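Local coordinates for Beta/gama crystallin family protein (Methanosarcina acetivorans, PDB 3HZ2), which binds two calcium ions as an archaeal member of the betagamma-crystallin superfamily, built from two Greek key motifs in one compact domain, at residues D23-G28 and I78-Q83. Sequence-based numbering, arbitrary orientation.
Sequences DQPGAG and ISSFRQ. With CA (calcium ion), chain F.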
# COMPACT_ATOMS: atom_id res chain seq x y z
N ASP A 23 -7.89 -6.79 4.30
CA ASP A 23 -7.44 -6.86 2.91
C ASP A 23 -8.20 -5.95 1.96
O ASP A 23 -9.40 -5.73 2.11
CB ASP A 23 -7.49 -8.31 2.43
CG ASP A 23 -6.59 -9.22 3.26
OD1 ASP A 23 -5.76 -8.69 4.03
OD2 ASP A 23 -6.71 -10.45 3.13
N GLN A 24 -7.49 -5.41 0.97
CA GLN A 24 -8.06 -4.49 -0.01
C GLN A 24 -7.85 -4.93 -1.46
O GLN A 24 -6.82 -4.63 -2.06
CB GLN A 24 -7.44 -3.10 0.18
CG GLN A 24 -7.63 -2.51 1.57
CD GLN A 24 -9.08 -2.26 1.90
OE1 GLN A 24 -9.83 -1.76 1.07
NE2 GLN A 24 -9.49 -2.61 3.12
N PRO A 25 -8.83 -5.64 -2.04
CA PRO A 25 -8.69 -6.09 -3.43
C PRO A 25 -8.76 -4.96 -4.45
O PRO A 25 -8.56 -5.19 -5.64
CB PRO A 25 -9.84 -7.09 -3.57
CG PRO A 25 -10.90 -6.49 -2.70
CD PRO A 25 -10.12 -6.07 -1.47
N GLY A 26 -9.05 -3.75 -3.97
CA GLY A 26 -9.13 -2.60 -4.85
C GLY A 26 -8.21 -1.47 -4.43
O GLY A 26 -8.29 -0.37 -4.97
N ALA A 27 -7.35 -1.74 -3.45
CA ALA A 27 -6.38 -0.77 -2.93
C ALA A 27 -6.98 0.31 -2.03
O ALA A 27 -6.36 1.35 -1.80
CB ALA A 27 -5.61 -0.12 -4.08
N GLY A 28 -8.19 0.08 -1.53
CA GLY A 28 -8.81 1.04 -0.64
C GLY A 28 -9.81 2.01 -1.26
O GLY A 28 -10.32 1.78 -2.36
N ILE A 78 0.02 0.69 -7.45
CA ILE A 78 -0.62 -0.30 -6.59
C ILE A 78 -2.12 -0.34 -6.86
O ILE A 78 -2.77 0.70 -6.97
CB ILE A 78 -0.37 0.02 -5.10
CG1 ILE A 78 1.12 -0.14 -4.79
CG2 ILE A 78 -1.23 -0.89 -4.21
CD1 ILE A 78 1.53 0.32 -3.41
N SER A 79 -2.68 -1.54 -6.99
CA SER A 79 -4.11 -1.68 -7.26
C SER A 79 -4.84 -2.59 -6.27
O SER A 79 -6.06 -2.70 -6.31
CB SER A 79 -4.34 -2.19 -8.68
OG SER A 79 -4.05 -1.16 -9.60
N SER A 80 -4.08 -3.24 -5.39
CA SER A 80 -4.66 -4.10 -4.38
C SER A 80 -3.57 -4.51 -3.40
O SER A 80 -2.39 -4.49 -3.73
CB SER A 80 -5.31 -5.35 -5.00
OG SER A 80 -4.36 -6.17 -5.66
N PHE A 81 -3.97 -4.84 -2.18
CA PHE A 81 -3.00 -5.27 -1.18
C PHE A 81 -3.68 -6.05 -0.08
O PHE A 81 -4.86 -5.84 0.22
CB PHE A 81 -2.20 -4.07 -0.62
CG PHE A 81 -3.04 -2.98 -0.01
CD1 PHE A 81 -3.49 -3.08 1.31
CD2 PHE A 81 -3.34 -1.83 -0.73
CE1 PHE A 81 -4.23 -2.04 1.89
CE2 PHE A 81 -4.08 -0.79 -0.16
CZ PHE A 81 -4.52 -0.90 1.15
N ARG A 82 -2.94 -6.98 0.51
CA ARG A 82 -3.48 -7.81 1.57
C ARG A 82 -2.39 -8.24 2.53
O ARG A 82 -1.20 -8.17 2.23
CB ARG A 82 -4.17 -9.04 0.99
CG ARG A 82 -3.26 -9.94 0.17
CD ARG A 82 -4.04 -11.13 -0.37
NE ARG A 82 -3.31 -11.84 -1.42
CZ ARG A 82 -3.83 -12.83 -2.15
NH1 ARG A 82 -5.08 -13.22 -1.94
NH2 ARG A 82 -3.11 -13.42 -3.09
N GLN A 83 -2.82 -8.70 3.70
CA GLN A 83 -1.91 -9.15 4.74
C GLN A 83 -1.36 -10.54 4.40
O GLN A 83 -2.05 -11.35 3.78
CB GLN A 83 -2.67 -9.22 6.06
CG GLN A 83 -1.79 -9.28 7.29
CD GLN A 83 -2.58 -9.60 8.54
OE1 GLN A 83 -3.71 -9.12 8.71
NE2 GLN A 83 -2.00 -10.40 9.42
CA CA F . -2.02 -0.76 -11.18
O HOH W 1 -5.64 -8.79 6.96
O HOH W 2 -4.61 -11.92 3.61
O HOH W 3 -0.42 0.28 -13.18
O HOH W 4 -3.97 -1.33 -13.09
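Q24 and F81 form a single antiparallel, hydrogen-bonded beta bridge that joins the first Greek key of this betagamma-crystallin domain to strand 80-83, an edge strand of its sheet, within the second. Two bonds define it: Q24 N to F81 O at 2.8 Å, and F81 N to Q24 O at 2.9 Å. Q24 also opens a type I turn that ends at A27, whose N gives Q24 O a second, longer bond of 3.3 Å from the opposite face of its plane.

The tight part lies around the F81 ring. With chi1 at 57°, its CG sits between the backbone N and the carbonyl carbon, which brings the ring alongside the Q24 side chain. Q24 CB stands over one ring face in a CH-pi contact, 3.9 Å from the centroid and 16° off the normal, and Q24 CG comes to 3.4 Å from F81 CE1. Strand 4-8 adds V5 and V7 against the same phenyl group. Before the strand, S79 OG hydrogen-bonds N32 OD1 and binds a calcium ion at 2.6 Å, alongside D33, E49, S77 and two waters.

The solvent side is held differently, by D23, whose CG lies 3.3 Å from R82 CB. One water joins D23 OD1 to Q83 OE1, another D23 OD2 to Q83 O. Directly, D23 OD1 accepts Q83 N at 3.0 Å, nearly straight at 174° but from above the carboxylate plane.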